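Local coordinates for protein DNA-entry nuclease inhibitor (Bacillus subtilis subsp. subtilis, PDB 4MQD) that inhibits the DNA-degrading activity of the DNA-entry nuclease and plays a role in the competence of cells to be transformed, at residues Q11-S16 and I95-L100; Q19-Q24 and A49-A54; F64-S69 and I130-V135; V85-I90 and L104-Y109. One frame throughout, in Å; residues are numbered along the deposited sequence.

Contact 1: residues Q11-S16 and I95-L100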
loop_
_atom_site.group_PDB
_atom_site.type_symbol
_atom_site.label_atom_id
_atom_site.label_comp_id
_atom_site.label_asym_id
_atom_site.label_seq_id
_atom_site.Cartn_x
_atom_site.Cartn_y
_atom_site.Cartn_z
ATOM N N GLN A 11 15.995 -8.582 2.818
ATOM C CA GLN A 11 17.022 -9.098 3.719
ATOM C C GLN A 11 16.389 -9.648 4.986
ATOM O O GLN A 11 15.724 -8.918 5.722
ATOM C CB GLN A 11 18.013 -7.990 4.084
ATOM C CG GLN A 11 18.915 -7.553 2.939
ATOM C CD GLN A 11 19.890 -8.632 2.506
ATOM O OE1 GLN A 11 20.261 -9.505 3.291
ATOM N NE2 GLN A 11 20.308 -8.577 1.249
ATOM N N GLU A 12 16.605 -10.936 5.235
ATOM C CA GLU A 12 16.120 -11.578 6.449
ATOM C C GLU A 12 16.910 -11.060 7.651
ATOM O O GLU A 12 18.116 -10.835 7.559
ATOM C CB GLU A 12 16.237 -13.100 6.336
ATOM C CG GLU A 12 15.470 -13.866 7.407
ATOM C CD GLU A 12 15.319 -15.345 7.086
ATOM O OE1 GLU A 12 16.068 -15.858 6.227
ATOM O OE2 GLU A 12 14.445 -15.998 7.700
ATOM N N LEU A 13 16.220 -10.860 8.768
ATOM C CA LEU A 13 16.832 -10.303 9.970
ATOM C C LEU A 13 16.107 -10.818 11.207
ATOM O O LEU A 13 14.878 -10.755 11.281
ATOM C CB LEU A 13 16.767 -8.773 9.929
ATOM C CG LEU A 13 17.634 -8.004 10.931
ATOM C CD1 LEU A 13 19.106 -8.110 10.564
ATOM C CD2 LEU A 13 17.211 -6.543 11.001
ATOM N N SER A 14 16.868 -11.335 12.170
ATOM C CA SER A 14 16.299 -11.779 13.441
ATOM C C SER A 14 16.112 -10.584 14.367
ATOM O O SER A 14 17.088 -9.965 14.788
ATOM C CB SER A 14 17.198 -12.823 14.105
ATOM O OG SER A 14 17.223 -14.019 13.347
ATOM N N ILE A 15 14.858 -10.261 14.672
ATOM C CA ILE A 15 14.539 -9.143 15.557
ATOM C C ILE A 15 14.618 -9.584 17.014
ATOM O O ILE A 15 14.040 -10.601 17.393
ATOM C CB ILE A 15 13.122 -8.585 15.296
ATOM C CG1 ILE A 15 12.955 -8.171 13.826
ATOM C CG2 ILE A 15 12.815 -7.421 16.239
ATOM C CD1 ILE A 15 14.006 -7.209 13.318
ATOM N N SER A 16 15.337 -8.810 17.820
ATOM C CA SER A 16 15.366 -9.003 19.264
ATOM C C SER A 16 14.946 -7.714 19.956
ATOM O O SER A 16 15.165 -6.618 19.436
ATOM C CB SER A 16 16.760 -9.417 19.729
ATOM O OG SER A 16 17.054 -10.740 19.326
ATOM N N ILE A 95 19.535 -6.361 17.798
ATOM C CA ILE A 95 20.488 -6.772 18.824
ATOM C C ILE A 95 20.971 -8.208 18.574
ATOM O O ILE A 95 20.181 -9.153 18.597
ATOM C CB ILE A 95 19.892 -6.591 20.233
ATOM C CG1 ILE A 95 19.674 -5.093 20.497
ATOM C CG2 ILE A 95 20.809 -7.178 21.299
ATOM C CD1 ILE A 95 18.582 -4.782 21.490
HETATM N N MSE A 96 22.272 -8.336 18.309
HETATM C CA MSE A 96 22.945 -9.615 18.013
HETATM C C MSE A 96 22.548 -10.226 16.686
HETATM O O MSE A 96 22.816 -11.402 16.443
HETATM C CB MSE A 96 22.753 -10.658 19.121
HETATM C CG MSE A 96 23.178 -10.158 20.497
HETATM SE SE MSE A 96 25.139 -10.247 20.677
HETATM C CE MSE A 96 25.259 -8.728 21.912
ATOM N N SER A 97 21.933 -9.440 15.804
ATOM C CA SER A 97 21.550 -9.928 14.481
ATOM C C SER A 97 22.712 -9.774 13.510
ATOM O O SER A 97 23.775 -9.266 13.874
ATOM C CB SER A 97 20.346 -9.146 13.949
ATOM O OG SER A 97 20.733 -7.859 13.494
ATOM N N LYS A 98 22.500 -10.211 12.270
ATOM C CA LYS A 98 23.417 -9.891 11.178
ATOM C C LYS A 98 23.386 -8.386 10.941
ATOM O O LYS A 98 22.360 -7.739 11.174
ATOM C CB LYS A 98 23.013 -10.611 9.889
ATOM C CG LYS A 98 23.147 -12.124 9.952
ATOM C CD LYS A 98 22.873 -12.777 8.603
ATOM C CE LYS A 98 21.398 -12.736 8.238
ATOM N NZ LYS A 98 21.114 -13.491 6.986
ATOM N N ARG A 99 24.509 -7.834 10.490
ATOM C CA ARG A 99 24.576 -6.424 10.130
ATOM C C ARG A 99 24.270 -6.266 8.645
ATOM O O ARG A 99 25.000 -6.778 7.797
ATOM C CB ARG A 99 25.951 -5.839 10.450
ATOM C CG ARG A 99 26.096 -4.376 10.053
ATOM C CD ARG A 99 27.406 -3.774 10.528
ATOM N NE ARG A 99 27.351 -3.355 11.928
ATOM C CZ ARG A 99 28.237 -2.550 12.513
ATOM N NH1 ARG A 99 29.265 -2.059 11.827
ATOM N NH2 ARG A 99 28.094 -2.227 13.794
ATOM N N LEU A 100 23.184 -5.564 8.338
ATOM C CA LEU A 100 22.837 -5.251 6.957
ATOM C C LEU A 100 23.533 -3.960 6.548
ATOM O O LEU A 100 23.809 -3.106 7.392
ATOM C CB LEU A 100 21.323 -5.102 6.800
ATOM C CG LEU A 100 20.470 -6.256 7.335
ATOM C CD1 LEU A 100 18.998 -5.978 7.082
ATOM C CD2 LEU A 100 20.876 -7.581 6.711
HETATM O O HOH W 1 19.930 -11.472 5.526
HETATM O O HOH W 2 19.961 -12.051 11.673
HETATM O O HOH W 3 18.415 -10.804 17.100
#
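Ile95 meets Ser16 through its carbonyl: Ser16 CB and OG both lie beside Ile95 O, and a water joins the two residues. That water gives its hydrogens to Ile95 O and Ser14 O and accepts a hydrogen bond from Ser16 OG, 2.6 Å from the water oxygen. At Ser97 the side chain turns toward the strand, CB coming 3.5 Å from Ser14 O, while OG lies 3.4 Å from Leu13 CD1. With OG set between the backbone N and the carbonyl carbon (chi1 76°), the hydroxyl comes back over its own loop, where it accepts the N-H of Ser94. In the fold, this is where the connection between strands 90-93 and 100-102 of the antiparallel sheet meets strand 6-14, an outermost strand of the mixed sheet; no direct hydrogen bond crosses, and waters make the polar links. Lys98 receives Leu13 CD1 against its carbonyl oxygen, Lys98 O to Leu13 CD1 being 3.3 Å, and a second water bridges Lys98 N and Ser14 N. Its own chain, bent at chi3, runs back to Glu12 O, and a third water accepts from Lys98 NZ at 2.8 Å while donating to Glu12 O and Gln11 OE1. Leu100 closes the apolar side, its CG 4.0 Å from Leu13 CD1 and its CD1 3.7 Å from Gln11 CB, as the Gln11 and Leu100 side chains pass in opposite directions.

Contact 2: residues Q19-Q24 and A49-A54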
loop_
_atom_site.group_PDB
_atom_site.type_symbol
_atom_site.label_atom_id
_atom_site.label_comp_id
_atom_site.label_asym_id
_atom_site.label_seq_id
_atom_site.Cartn_x
_atom_site.Cartn_y
_atom_site.Cartn_z
ATOM N N GLN A 19 12.894 -4.321 18.275
ATOM C CA GLN A 19 13.500 -3.173 17.609
ATOM C C GLN A 19 14.551 -3.555 16.569
ATOM O O GLN A 19 15.124 -4.647 16.606
ATOM C CB GLN A 19 14.127 -2.226 18.642
ATOM C CG GLN A 19 15.480 -2.675 19.180
ATOM C CD GLN A 19 15.909 -1.900 20.412
ATOM O OE1 GLN A 19 16.652 -0.919 20.319
ATOM N NE2 GLN A 19 15.428 -2.328 21.577
ATOM N N PHE A 20 14.774 -2.636 15.635
ATOM C CA PHE A 20 15.943 -2.655 14.763
ATOM C C PHE A 20 16.349 -1.204 14.524
ATOM O O PHE A 20 15.525 -0.296 14.660
ATOM C CB PHE A 20 15.659 -3.382 13.445
ATOM C CG PHE A 20 14.549 -2.773 12.636
ATOM C CD1 PHE A 20 14.815 -1.772 11.712
ATOM C CD2 PHE A 20 13.242 -3.211 12.788
ATOM C CE1 PHE A 20 13.795 -1.212 10.960
ATOM C CE2 PHE A 20 12.217 -2.655 12.040
ATOM C CZ PHE A 20 12.494 -1.655 11.125
ATOM N N THR A 21 17.611 -0.991 14.170
ATOM C CA THR A 21 18.175 0.352 14.151
ATOM C C THR A 21 18.886 0.666 12.845
ATOM O O THR A 21 19.691 -0.127 12.359
ATOM C CB THR A 21 19.152 0.539 15.327
ATOM O OG1 THR A 21 18.459 0.289 16.557
ATOM C CG2 THR A 21 19.730 1.954 15.351
ATOM N N VAL A 22 18.568 1.834 12.291
ATOM C CA VAL A 22 19.233 2.361 11.106
ATOM C C VAL A 22 20.280 3.361 11.576
ATOM O O VAL A 22 19.951 4.301 12.302
ATOM C CB VAL A 22 18.232 3.073 10.173
ATOM C CG1 VAL A 22 18.928 3.571 8.910
ATOM C CG2 VAL A 22 17.068 2.147 9.834
ATOM N N PHE A 23 21.534 3.163 11.174
ATOM C CA PHE A 23 22.629 4.014 11.650
ATOM C C PHE A 23 23.740 4.223 10.623
ATOM O O PHE A 23 23.780 3.565 9.580
ATOM C CB PHE A 23 23.201 3.465 12.964
ATOM C CG PHE A 23 23.688 2.044 12.882
ATOM C CD1 PHE A 23 22.792 0.983 12.922
ATOM C CD2 PHE A 23 25.045 1.763 12.802
ATOM C CE1 PHE A 23 23.237 -0.327 12.862
ATOM C CE2 PHE A 23 25.497 0.456 12.743
ATOM C CZ PHE A 23 24.592 -0.591 12.774
ATOM N N GLN A 24 24.637 5.155 10.936
ATOM C CA GLN A 24 25.700 5.561 10.021
ATOM C C GLN A 24 26.721 4.443 9.829
ATOM O O GLN A 24 26.890 3.593 10.703
ATOM C CB GLN A 24 26.406 6.823 10.533
ATOM C CG GLN A 24 25.490 8.005 10.841
ATOM C CD GLN A 24 24.597 8.398 9.675
ATOM O OE1 GLN A 24 25.043 8.459 8.529
ATOM N NE2 GLN A 24 23.331 8.681 9.967
ATOM N N ALA A 49 21.273 8.135 14.314
ATOM C CA ALA A 49 20.669 6.801 14.295
ATOM C C ALA A 49 19.190 6.859 14.654
ATOM O O ALA A 49 18.777 7.663 15.490
ATOM C CB ALA A 49 21.406 5.877 15.251
ATOM N N ILE A 50 18.402 6.004 14.004
ATOM C CA ILE A 50 16.979 5.863 14.297
ATOM C C ILE A 50 16.671 4.395 14.549
ATOM O O ILE A 50 16.968 3.545 13.709
ATOM C CB ILE A 50 16.095 6.348 13.125
ATOM C CG1 ILE A 50 16.413 7.804 12.764
ATOM C CG2 ILE A 50 14.617 6.196 13.476
ATOM C CD1 ILE A 50 15.892 8.221 11.404
ATOM N N SER A 51 16.087 4.097 15.707
ATOM C CA SER A 51 15.592 2.756 15.991
ATOM C C SER A 51 14.094 2.733 15.763
ATOM O O SER A 51 13.379 3.622 16.225
ATOM C CB SER A 51 15.904 2.338 17.425
ATOM O OG SER A 51 17.296 2.401 17.681
ATOM N N PHE A 52 13.629 1.720 15.041
ATOM C CA PHE A 52 12.210 1.549 14.780
ATOM C C PHE A 52 11.670 0.411 15.633
ATOM O O PHE A 52 12.342 -0.601 15.829
ATOM C CB PHE A 52 11.967 1.270 13.296
ATOM C CG PHE A 52 12.238 2.451 12.409
ATOM C CD1 PHE A 52 11.334 3.503 12.343
ATOM C CD2 PHE A 52 13.395 2.516 11.643
ATOM C CE1 PHE A 52 11.577 4.598 11.530
ATOM C CE2 PHE A 52 13.645 3.609 10.828
ATOM C CZ PHE A 52 12.734 4.651 10.771
ATOM N N GLU A 53 10.458 0.592 16.148
ATOM C CA GLU A 53 9.797 -0.435 16.935
ATOM C C GLU A 53 9.298 -1.546 16.019
ATOM O O GLU A 53 8.744 -1.281 14.952
ATOM C CB GLU A 53 8.614 0.162 17.690
ATOM C CG GLU A 53 7.969 -0.789 18.689
ATOM C CD GLU A 53 6.508 -0.479 18.955
ATOM O OE1 GLU A 53 5.883 0.250 18.154
ATOM O OE2 GLU A 53 5.981 -0.983 19.969
ATOM N N ALA A 54 9.499 -2.787 16.450
ATOM C CA ALA A 54 8.987 -3.954 15.744
ATOM C C ALA A 54 7.904 -4.598 16.593
ATOM O O ALA A 54 7.933 -4.502 17.821
ATOM C CB ALA A 54 10.110 -4.943 15.473
#
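Phe20 and Phe52 face each other as an antiparallel hydrogen-bonded pair, each satisfying the backbone N-H and carbonyl of the other. The bond from Phe52 N to Phe20 O is the shorter, 2.8 Å, and runs nearly along the C=O axis; its mate, Phe20 N to Phe52 O, is 3.2 Å. Val22 and Ile50 repeat the exchange, with Val22 N 2.7 Å from Ile50 O and Ile50 N bonded to Val22 O. Between these pairs, on the opposite face of the sheet, Thr21 OG1 and Ser51 OG satisfy one another in a buried hydrogen bond of 2.7 Å whose direction is open. Both oxygens lie anti to their own carbonyl carbons, which brings the hydroxyls together over the close Thr21-Ser51 backbone pair. Gln24 OE1 accepts from Thr86 N and its NE2 donates to Gly48 O; Gln19 NE2 donates to Tyr17 O.

On the apolar face, Phe52 CB sits over the Phe20 ring in a CH-pi contact, 4.1 Å from its centroid. The rings themselves meet obliquely, planes at 39°, while Val22 CG2 lies in the plane of the Phe52 ring at its edge, 3.9 Å from CE2. A leucine in place of Phe20 would probably leave Phe52 CB without its aromatic face and open a gap where CE1 and CZ lie against Phe52.

Strand 19-24 is the middle of the five-stranded antiparallel sheet, with strand 90-93 on its other side, and strand 49-53 is bordered in turn by strand 43-46. The Phe20, Val22, Ile50 and Phe52 side chains look inward onto Leu111 and Cys113 of strand 107-116 and Val81 and Phe83 of strand 77-85.

Contact 3: residues F64-S69 and I130-V135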
loop_
_atom_site.group_PDB
_atom_site.type_symbol
_atom_site.label_atom_id
_atom_site.label_comp_id
_atom_site.label_asym_id
_atom_site.label_seq_id
_atom_site.Cartn_x
_atom_site.Cartn_y
_atom_site.Cartn_z
ATOM N N PHE A 64 14.508 -2.359 1.902
ATOM C CA PHE A 64 15.011 -0.994 1.814
ATOM C C PHE A 64 14.810 -0.449 0.407
ATOM O O PHE A 64 15.038 -1.157 -0.576
ATOM C CB PHE A 64 16.485 -0.921 2.204
ATOM C CG PHE A 64 16.945 0.470 2.525
ATOM C CD1 PHE A 64 16.672 1.032 3.762
ATOM C CD2 PHE A 64 17.625 1.228 1.582
ATOM C CE1 PHE A 64 17.080 2.321 4.059
ATOM C CE2 PHE A 64 18.038 2.516 1.872
ATOM C CZ PHE A 64 17.764 3.064 3.112
ATOM N N ARG A 65 14.379 0.808 0.321
ATOM C CA ARG A 65 14.136 1.474 -0.958
ATOM C C ARG A 65 14.648 2.908 -0.942
ATOM O O ARG A 65 14.679 3.552 0.109
ATOM C CB ARG A 65 12.642 1.499 -1.269
ATOM C CG ARG A 65 12.006 0.132 -1.434
ATOM C CD ARG A 65 10.509 0.262 -1.631
ATOM N NE ARG A 65 9.861 -1.041 -1.704
ATOM C CZ ARG A 65 8.549 -1.228 -1.822
ATOM N NH1 ARG A 65 7.716 -0.193 -1.880
ATOM N NH2 ARG A 65 8.066 -2.465 -1.880
ATOM N N LEU A 66 15.036 3.396 -2.118
ATOM C CA LEU A 66 15.446 4.784 -2.308
ATOM C C LEU A 66 14.527 5.444 -3.341
ATOM O O LEU A 66 14.476 5.015 -4.496
ATOM C CB LEU A 66 16.900 4.846 -2.780
ATOM C CG LEU A 66 17.495 6.218 -3.120
ATOM C CD1 LEU A 66 17.408 7.181 -1.945
ATOM C CD2 LEU A 66 18.937 6.060 -3.577
ATOM N N ASN A 67 13.801 6.476 -2.908
ATOM C CA ASN A 67 12.894 7.243 -3.771
ATOM C C ASN A 67 11.868 6.384 -4.507
ATOM O O ASN A 67 11.618 6.575 -5.699
ATOM C CB ASN A 67 13.691 8.093 -4.768
ATOM C CG ASN A 67 14.578 9.116 -4.082
ATOM O OD1 ASN A 67 14.153 9.789 -3.143
ATOM N ND2 ASN A 67 15.813 9.247 -4.554
ATOM N N SER A 68 11.271 5.439 -3.788
ATOM C CA SER A 68 10.220 4.604 -4.351
ATOM C C SER A 68 8.913 5.383 -4.411
ATOM O O SER A 68 8.595 6.141 -3.495
ATOM C CB SER A 68 10.024 3.340 -3.516
ATOM O OG SER A 68 8.987 2.536 -4.051
ATOM N N SER A 69 8.171 5.200 -5.500
ATOM C CA SER A 69 6.828 5.757 -5.637
ATOM C C SER A 69 5.764 4.662 -5.547
ATOM O O SER A 69 4.572 4.944 -5.691
ATOM C CB SER A 69 6.698 6.509 -6.965
ATOM O OG SER A 69 6.877 5.635 -8.067
ATOM N N ILE A 130 11.308 0.148 4.236
ATOM C CA ILE A 130 12.007 1.376 4.596
ATOM C C ILE A 130 12.342 2.170 3.333
ATOM O O ILE A 130 13.193 1.756 2.543
ATOM C CB ILE A 130 13.292 1.067 5.392
ATOM C CG1 ILE A 130 12.956 0.230 6.634
ATOM C CG2 ILE A 130 13.990 2.359 5.800
ATOM C CD1 ILE A 130 14.163 -0.359 7.329
ATOM N N ASP A 131 11.668 3.306 3.149
ATOM C CA ASP A 131 11.871 4.156 1.977
ATOM C C ASP A 131 12.585 5.447 2.372
ATOM O O ASP A 131 12.054 6.254 3.143
ATOM C CB ASP A 131 10.527 4.474 1.308
ATOM C CG ASP A 131 10.674 5.256 -0.002
ATOM O OD1 ASP A 131 11.728 5.157 -0.672
ATOM O OD2 ASP A 131 9.712 5.966 -0.370
ATOM N N ALA A 132 13.794 5.623 1.846
ATOM C CA ALA A 132 14.538 6.865 2.002
ATOM C C ALA A 132 14.199 7.783 0.832
ATOM O O ALA A 132 14.552 7.491 -0.310
ATOM C CB ALA A 132 16.033 6.589 2.049
ATOM N N VAL A 133 13.503 8.882 1.120
ATOM C CA VAL A 133 13.156 9.873 0.103
ATOM C C VAL A 133 14.103 11.064 0.218
ATOM O O VAL A 133 14.209 11.671 1.281
ATOM C CB VAL A 133 11.700 10.354 0.258
ATOM C CG1 VAL A 133 11.347 11.359 -0.835
ATOM C CG2 VAL A 133 10.746 9.167 0.231
ATOM N N SER A 134 14.779 11.397 -0.881
ATOM C CA SER A 134 15.794 12.454 -0.888
ATOM C C SER A 134 15.204 13.834 -0.614
ATOM O O SER A 134 14.157 14.186 -1.156
ATOM C CB SER A 134 16.526 12.482 -2.231
ATOM O OG SER A 134 17.182 11.255 -2.479
ATOM N N VAL A 135 15.885 14.602 0.235
ATOM C CA VAL A 135 15.510 15.985 0.537
ATOM C C VAL A 135 16.771 16.834 0.680
ATOM O O VAL A 135 17.657 16.797 -0.175
ATOM C CB VAL A 135 14.685 16.081 1.839
ATOM C CG1 VAL A 135 14.370 17.537 2.172
ATOM C CG2 VAL A 135 13.403 15.266 1.721
#
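Phe64 and Ile130 form the apolar centre, the ring crossing the isoleucine so that Phe64 CE1 touches Ile130 CG2 at 3.5 Å. Further round the ring, Phe64 CZ approaches Ala132 CB at 4.1 Å. Leu66 comes next on this face: with CG anti to the backbone N (chi1 176°), its CD1 is brought over the neighbouring strand, 3.3 Å from Ala132 O. Beneath these side chains the backbones bond in parallel fashion, Arg65 donating to Ile130 O, Ala132 to Arg65 O and Asn67 to Ala132 O.

Past the last of these bonds the side chains take over. Asn67 OD1 accepts from Ser134 N, 2.8 Å away and in the carbonyl plane, while ND2 gives a hydrogen to Ser134 OG at 3.2 Å, so these two bonds, with a third from ND2 to Met4 O, fix the rotation of the amide. On the other face Asp131 OD1 takes the N-H of Ser68 at 3.2 Å, on the syn side but 28° out of the carboxylate plane, a bond that ties the backbone of the turn after strand 59-66 to the buried residue Asp131. The pairing of strands 59-66 and 127-134 is the single parallel junction in an otherwise antiparallel five-stranded sheet of this beta-sandwich-like fold.

Contact 4: residues V85-I90 and L104-Y109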
loop_
_atom_site.group_PDB
_atom_site.type_symbol
_atom_site.label_atom_id
_atom_site.label_comp_id
_atom_site.label_asym_id
_atom_site.label_seq_id
_atom_site.Cartn_x
_atom_site.Cartn_y
_atom_site.Cartn_z
ATOM N N VAL A 85 22.432 11.360 6.367
ATOM C CA VAL A 85 23.498 10.397 6.126
ATOM C C VAL A 85 24.823 11.152 6.087
ATOM O O VAL A 85 25.056 11.958 5.185
ATOM C CB VAL A 85 23.272 9.635 4.805
ATOM C CG1 VAL A 85 24.409 8.658 4.538
ATOM C CG2 VAL A 85 21.936 8.905 4.838
ATOM N N THR A 86 25.680 10.895 7.071
ATOM C CA THR A 86 26.945 11.617 7.210
ATOM C C THR A 86 27.969 11.191 6.160
ATOM O O THR A 86 28.647 12.035 5.575
ATOM C CB THR A 86 27.558 11.415 8.611
ATOM O OG1 THR A 86 27.741 10.017 8.861
ATOM C CG2 THR A 86 26.653 12.007 9.681
ATOM N N GLU A 87 28.080 9.883 5.937
ATOM C CA GLU A 87 29.013 9.329 4.955
ATOM C C GLU A 87 28.291 8.315 4.068
ATOM O O GLU A 87 27.325 7.686 4.499
ATOM C CB GLU A 87 30.200 8.671 5.669
ATOM C CG GLU A 87 31.500 8.670 4.874
ATOM C CD GLU A 87 32.250 9.992 4.946
ATOM O OE1 GLU A 87 31.604 11.062 4.931
ATOM O OE2 GLU A 87 33.498 9.960 5.010
ATOM N N ASN A 88 28.764 8.162 2.834
ATOM C CA ASN A 88 28.102 7.304 1.848
ATOM C C ASN A 88 27.950 5.858 2.335
ATOM O O ASN A 88 28.882 5.059 2.233
ATOM C CB ASN A 88 28.862 7.345 0.514
ATOM C CG ASN A 88 28.046 6.803 -0.647
ATOM O OD1 ASN A 88 27.065 6.082 -0.459
ATOM N ND2 ASN A 88 28.453 7.152 -1.863
ATOM N N GLY A 89 26.769 5.541 2.868
ATOM C CA GLY A 89 26.461 4.197 3.366
ATOM C C GLY A 89 25.793 4.198 4.733
ATOM O O GLY A 89 26.063 5.065 5.565
ATOM N N ILE A 90 24.918 3.220 4.958
ATOM C CA ILE A 90 24.259 3.029 6.252
ATOM C C ILE A 90 24.211 1.550 6.620
ATOM O O ILE A 90 24.474 0.688 5.782
ATOM C CB ILE A 90 22.814 3.571 6.250
ATOM C CG1 ILE A 90 21.975 2.883 5.167
ATOM C CG2 ILE A 90 22.813 5.078 6.049
ATOM C CD1 ILE A 90 20.484 3.070 5.338
ATOM N N LEU A 104 23.735 4.043 0.572
ATOM C CA LEU A 104 22.927 5.257 0.498
ATOM C C LEU A 104 23.859 6.471 0.483
ATOM O O LEU A 104 24.728 6.586 1.348
ATOM C CB LEU A 104 21.985 5.324 1.701
ATOM C CG LEU A 104 20.846 6.344 1.656
ATOM C CD1 LEU A 104 19.874 6.040 0.525
ATOM C CD2 LEU A 104 20.114 6.371 2.990
ATOM N N PRO A 105 23.693 7.378 -0.500
ATOM C CA PRO A 105 24.568 8.556 -0.570
ATOM C C PRO A 105 24.425 9.518 0.612
ATOM O O PRO A 105 23.454 9.439 1.368
ATOM C CB PRO A 105 24.126 9.260 -1.861
ATOM C CG PRO A 105 23.372 8.244 -2.640
ATOM C CD PRO A 105 22.765 7.311 -1.644
ATOM N N LYS A 106 25.396 10.418 0.751
ATOM C CA LYS A 106 25.347 11.467 1.769
ATOM C C LYS A 106 24.189 12.414 1.479
ATOM O O LYS A 106 23.853 12.651 0.318
ATOM C CB LYS A 106 26.649 12.276 1.787
ATOM C CG LYS A 106 27.904 11.476 2.099
ATOM C CD LYS A 106 29.082 12.381 2.448
ATOM C CE LYS A 106 29.551 13.235 1.275
ATOM N NZ LYS A 106 30.073 12.427 0.137
ATOM N N GLY A 107 23.587 12.951 2.535
ATOM C CA GLY A 107 22.515 13.932 2.394
ATOM C C GLY A 107 21.358 13.709 3.346
ATOM O O GLY A 107 21.384 12.802 4.179
ATOM N N ASP A 108 20.338 14.551 3.206
ATOM C CA ASP A 108 19.149 14.496 4.048
ATOM C C ASP A 108 18.055 13.682 3.370
ATOM O O ASP A 108 17.936 13.680 2.142
ATOM C CB ASP A 108 18.638 15.910 4.334
ATOM C CG ASP A 108 19.669 16.772 5.036
ATOM O OD1 ASP A 108 20.329 16.274 5.973
ATOM O OD2 ASP A 108 19.817 17.950 4.653
ATOM N N TYR A 109 17.266 12.984 4.183
ATOM C CA TYR A 109 16.181 12.151 3.683
ATOM C C TYR A 109 14.966 12.234 4.594
ATOM O O TYR A 109 15.077 12.608 5.761
ATOM C CB TYR A 109 16.622 10.686 3.606
ATOM C CG TYR A 109 17.792 10.412 2.688
ATOM C CD1 TYR A 109 19.102 10.574 3.130
ATOM C CD2 TYR A 109 17.590 9.967 1.387
ATOM C CE1 TYR A 109 20.178 10.316 2.296
ATOM C CE2 TYR A 109 18.660 9.706 0.546
ATOM C CZ TYR A 109 19.951 9.880 1.005
ATOM O OH TYR A 109 21.018 9.619 0.174
#
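Val85 lies across both Leu104 and Tyr109, at the end of the antiparallel pairing between strands 77-85 and 107-116 in the mixed sheet. Its two methyls divide the work. CG1, anti to the backbone N (chi1 178°), rests 3.4 Å from Pro105 O; CG2 points between its apolar neighbours, 3.6 Å from Leu104 CD2 and 3.4 Å from Tyr109 CE1, meeting the ring obliquely. Leu104 CD2 is itself over a face of that ring, offset toward the rim, and touches Ile90 CD1 at 4.1 Å, so one methyl meets Val85, Tyr109 and Ile90.

On the exposed side, Glu87 and Lys106 run side by side and point the same way, but their charged atoms are not in contact; Lys106 CD lies against Glu87 OE1 (3.8 Å) and closer still to Thr86 O (3.2 Å). Val85 and Gly107 form a hydrogen-bonded pair, with Val85 N to Gly107 O the straighter bond at 177°. The Tyr109 hydroxyl donates to Pro105 O over 2.7 Å, with OH standing above the carbonyl plane, 49° out of it. A phenylalanine here would probably leave Pro105 O without its hydroxyl partner and the ring with one tie fewer to the 104-109 segment. Farther on, Gly89 N makes a weak bond to Leu104 O, 2.8 Å long but bent.

Overall arrangement
Two five-stranded sheets, one mixed and one antiparallel, organise the four contacts. Contact 2 lies deepest, about 6 Å from the chain centre, in the antiparallel sheet; contact 3 lies in the mixed sheet, and the two touch through Phe20 and Ile130. Contacts 1 and 3, centres about 21 Å apart, sit on opposite sides of the chain's centre. Contact 4 is about 12 Å from contact 3 between centres. Along the chain contact 2 closes before contacts 3 and 4 open, and contact 1 spans contact 2. Contact 4 falls between the two segments of contact 3, and both reach the mixed sheet, where strands 127-134 and 107-116 are neighbours; contact 1 joins an edge strand of that sheet to a loop of the other.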